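Local coordinates for protein aminotransferase, class I and II (Erwinia tasmaniensis, PDB 5Z0Q) that belongs to the class I and II aminotransferase family of pyridoxal-5'-phosphate-dependent enzymes, with pyridoxal-5'-phosphate bound in this model, at residues C208-E213 with D294-Y299. Residues are numbered along the deposited sequence; the frame is centred on the assembly and turned at random.
Sequences CDLVLE and DAQLDY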
ATOM      1  N   CYS A 208      -7.193  -7.949 -18.901  1.00 25.50           N
ATOM      2  CA  CYS A 208      -7.080  -9.182 -19.672  1.00 29.58           C
ATOM      3  C   CYS A 208      -8.262 -10.121 -19.459  1.00 23.67           C
ATOM      4  O   CYS A 208      -8.525 -10.969 -20.320  1.00 25.96           O
ATOM      5  CB  CYS A 208      -5.774  -9.901 -19.328  1.00 24.93           C
ATOM      6  SG  CYS A 208      -5.648 -10.445 -17.611  1.00 45.34           S
ATOM      7  N   ASP A 209      -8.979  -9.994 -18.346  1.00 27.98           N
ATOM      8  CA  ASP A 209     -10.132 -10.845 -18.084  1.00 30.34           C
ATOM      9  C   ASP A 209     -11.416 -10.333 -18.723  1.00 29.86           C
ATOM     10  O   ASP A 209     -12.426 -11.046 -18.698  1.00 29.90           O
ATOM     11  CB  ASP A 209     -10.356 -10.994 -16.574  1.00 25.93           C
ATOM     12  CG  ASP A 209      -9.246 -11.766 -15.888  1.00 35.34           C
ATOM     13  OD1 ASP A 209      -8.628 -12.630 -16.543  1.00 35.10           O
ATOM     14  OD2 ASP A 209      -8.996 -11.510 -14.690  1.00 37.96           O
ATOM     15  N   LEU A 210     -11.406  -9.129 -19.294  1.00 23.61           N
ATOM     16  CA  LEU A 210     -12.613  -8.496 -19.814  1.00 28.67           C
ATOM     17  C   LEU A 210     -12.659  -8.489 -21.340  1.00 28.22           C
ATOM     18  O   LEU A 210     -13.181  -7.551 -21.947  1.00 31.37           O
ATOM     19  CB  LEU A 210     -12.739  -7.072 -19.270  1.00 29.40           C
ATOM     20  CG  LEU A 210     -12.896  -6.958 -17.753  1.00 27.27           C
ATOM     21  CD1 LEU A 210     -12.982  -5.501 -17.326  1.00 21.99           C
ATOM     22  CD2 LEU A 210     -14.120  -7.733 -17.284  1.00 23.91           C
ATOM     23  N   VAL A 211     -12.127  -9.530 -21.974  1.00 25.22           N
ATOM     24  CA  VAL A 211     -12.173  -9.644 -23.428  1.00 26.13           C
ATOM     25  C   VAL A 211     -13.566 -10.104 -23.838  1.00 30.40           C
ATOM     26  O   VAL A 211     -14.042 -11.154 -23.392  1.00 33.28           O
ATOM     27  CB  VAL A 211     -11.097 -10.610 -23.941  1.00 23.70           C
ATOM     28  CG1 VAL A 211     -11.191 -10.755 -25.452  1.00 24.47           C
ATOM     29  CG2 VAL A 211      -9.714 -10.127 -23.529  1.00 20.54           C
ATOM     30  N   LEU A 212     -14.224  -9.317 -24.691  1.00 27.18           N
ATOM     31  CA  LEU A 212     -15.578  -9.625 -25.133  1.00 28.38           C
ATOM     32  C   LEU A 212     -15.643 -10.223 -26.530  1.00 32.26           C
ATOM     33  O   LEU A 212     -16.631 -10.891 -26.853  1.00 37.33           O
ATOM     34  CB  LEU A 212     -16.450  -8.363 -25.111  1.00 28.87           C
ATOM     35  CG  LEU A 212     -16.496  -7.522 -23.837  1.00 34.87           C
ATOM     36  CD1 LEU A 212     -17.400  -6.320 -24.057  1.00 29.67           C
ATOM     37  CD2 LEU A 212     -16.968  -8.346 -22.651  1.00 31.45           C
ATOM     38  N   GLU A 213     -14.632  -9.997 -27.358  1.00 32.32           N
ATOM     39  CA  GLU A 213     -14.700 -10.429 -28.747  1.00 32.67           C
ATOM     40  C   GLU A 213     -14.552 -11.944 -28.832  1.00 36.58           C
ATOM     41  O   GLU A 213     -13.601 -12.501 -28.269  1.00 34.18           O
ATOM     42  CB  GLU A 213     -13.613  -9.737 -29.568  1.00 34.46           C
ATOM     43  CG  GLU A 213     -14.011  -9.450 -31.008  1.00 44.92           C
ATOM     44  CD  GLU A 213     -15.108  -8.402 -31.118  1.00 51.70           C
ATOM     45  OE1 GLU A 213     -15.323  -7.654 -30.141  1.00 39.63           O
ATOM     46  OE2 GLU A 213     -15.756  -8.325 -32.183  1.00 60.98           O
ATOM     47  N   ASP A 294     -18.040 -14.604 -15.888  1.00 33.29           N
ATOM     48  CA  ASP A 294     -18.696 -14.971 -17.140  1.00 28.19           C
ATOM     49  C   ASP A 294     -20.014 -14.226 -17.308  1.00 28.72           C
ATOM     50  O   ASP A 294     -20.342 -13.771 -18.409  1.00 29.55           O
ATOM     51  CB  ASP A 294     -18.926 -16.483 -17.194  1.00 27.69           C
ATOM     52  CG  ASP A 294     -17.648 -17.261 -17.439  1.00 38.64           C
ATOM     53  OD1 ASP A 294     -16.755 -16.739 -18.139  1.00 41.42           O
ATOM     54  OD2 ASP A 294     -17.537 -18.401 -16.935  1.00 36.99           O
ATOM     55  N   ALA A 295     -20.780 -14.087 -16.223  1.00 28.63           N
ATOM     56  CA  ALA A 295     -22.065 -13.403 -16.308  1.00 25.04           C
ATOM     57  C   ALA A 295     -21.895 -11.898 -16.465  1.00 28.91           C
ATOM     58  O   ALA A 295     -22.768 -11.235 -17.038  1.00 31.65           O
ATOM     59  CB  ALA A 295     -22.911 -13.715 -15.073  1.00 23.80           C
ATOM     60  N   GLN A 296     -20.790 -11.340 -15.966  1.00 28.13           N
ATOM     61  CA  GLN A 296     -20.552  -9.912 -16.139  1.00 23.86           C
ATOM     62  C   GLN A 296     -20.199  -9.577 -17.581  1.00 29.62           C
ATOM     63  O   GLN A 296     -20.564  -8.503 -18.074  1.00 27.41           O
ATOM     64  CB  GLN A 296     -19.443  -9.439 -15.200  1.00 24.96           C
ATOM     65  CG  GLN A 296     -19.233  -7.929 -15.195  1.00 22.77           C
ATOM     66  CD  GLN A 296     -17.980  -7.513 -14.446  1.00 22.54           C
ATOM     67  OE1 GLN A 296     -17.036  -8.291 -14.307  1.00 27.76           O
ATOM     68  NE2 GLN A 296     -17.966  -6.278 -13.958  1.00 30.58           N
ATOM     69  N   LEU A 297     -19.494 -10.478 -18.273  1.00 29.55           N
ATOM     70  CA  LEU A 297     -19.123 -10.224 -19.662  1.00 27.56           C
ATOM     71  C   LEU A 297     -20.353 -10.145 -20.557  1.00 31.29           C
ATOM     72  O   LEU A 297     -20.448  -9.259 -21.413  1.00 33.16           O
ATOM     73  CB  LEU A 297     -18.166 -11.306 -20.159  1.00 26.52           C
ATOM     74  CG  LEU A 297     -16.834 -11.439 -19.417  1.00 27.87           C
ATOM     75  CD1 LEU A 297     -15.961 -12.502 -20.065  1.00 31.30           C
ATOM     76  CD2 LEU A 297     -16.111 -10.102 -19.362  1.00 29.93           C
ATOM     77  N   ASP A 298     -21.304 -11.065 -20.376  1.00 28.82           N
ATOM     78  CA  ASP A 298     -22.536 -11.014 -21.157  1.00 28.05           C
ATOM     79  C   ASP A 298     -23.315  -9.739 -20.864  1.00 25.24           C
ATOM     80  O   ASP A 298     -23.873  -9.118 -21.777  1.00 30.93           O
ATOM     81  CB  ASP A 298     -23.393 -12.246 -20.869  1.00 32.37           C
ATOM     82  CG  ASP A 298     -22.686 -13.546 -21.207  1.00 41.78           C
ATOM     83  OD1 ASP A 298     -21.788 -13.529 -22.075  1.00 47.03           O
ATOM     84  OD2 ASP A 298     -23.030 -14.585 -20.605  1.00 33.38           O
ATOM     85  N   TYR A 299     -23.356  -9.329 -19.596  1.00 22.43           N
ATOM     86  CA  TYR A 299     -24.058  -8.102 -19.235  1.00 24.19           C
ATOM     87  C   TYR A 299     -23.346  -6.876 -19.791  1.00 29.35           C
ATOM     88  O   TYR A 299     -23.994  -5.935 -20.263  1.00 27.47           O
ATOM     89  CB  TYR A 299     -24.188  -8.008 -17.716  1.00 28.40           C
ATOM     90  CG  TYR A 299     -25.208  -6.999 -17.237  1.00 32.10           C
ATOM     91  CD1 TYR A 299     -26.542  -7.352 -17.088  1.00 28.81           C
ATOM     92  CD2 TYR A 299     -24.835  -5.699 -16.924  1.00 28.96           C
ATOM     93  CE1 TYR A 299     -27.478  -6.438 -16.646  1.00 27.91           C
ATOM     94  CE2 TYR A 299     -25.766  -4.776 -16.481  1.00 30.99           C
ATOM     95  CZ  TYR A 299     -27.085  -5.152 -16.343  1.00 33.76           C
ATOM     96  OH  TYR A 299     -28.018  -4.242 -15.904  1.00 34.16           O
TER
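Leu-297, on the long helix 290-313, packs its isobutyl group against the loop that leaves strand 200-204 of the large mixed sheet, where it meets Leu-210 and Leu-212. The contact is apolar: no hydrogen bond crosses it, and the two segments together bury 204 Å². Leu-297 supplies the largest share of that surface, and its CB is directed at the loop. Both of its methyl carbons are used. CD2 touches two methyls of the loop, 3.7 Å from CD2 of Leu-210 and 3.8 Å from CD2 of Leu-212, and both leucine pairs meet at a slant. CD2 also reaches the carbonyl O of Asp-209 at 3.9 Å, and CD1 that of Val-211 at 4.1 Å. In the loop, CG of Leu-210 (chi1 -63°) and of Leu-212 (chi1 -52°) lies opposite the carbonyl carbon, a setting that, with chi2 extended (179° in both), carries each CD2 towards the helix although neither CB points there. Leu-212 CD2 also rests 3.8 Å from the carbonyl O of Leu-297, so it touches helix backbone as well as side chain.

In this PLP-dependent aminotransferase fold, segment 208-213 directly follows the pocket residues Ile-206 and His-207 in the loop after strand 200-204, whose last residue, Asp-204, also lines the pocket. The side chain of Leu-210 lies about 9 Å from the bound pyridoxal-5'-phosphate. The same leucine also touches Leu-293, one turn earlier on the helix. Asp-209 sends its carboxylate away from the helix segment: OD1 forms a salt bridge with Arg-80, while OD2 accepts hydrogen bonds from Ser-241, which follows the pocket residue Lys-240, and from Trp-286. The backbone of Leu-212 is also hydrogen-bonded to Glu-323.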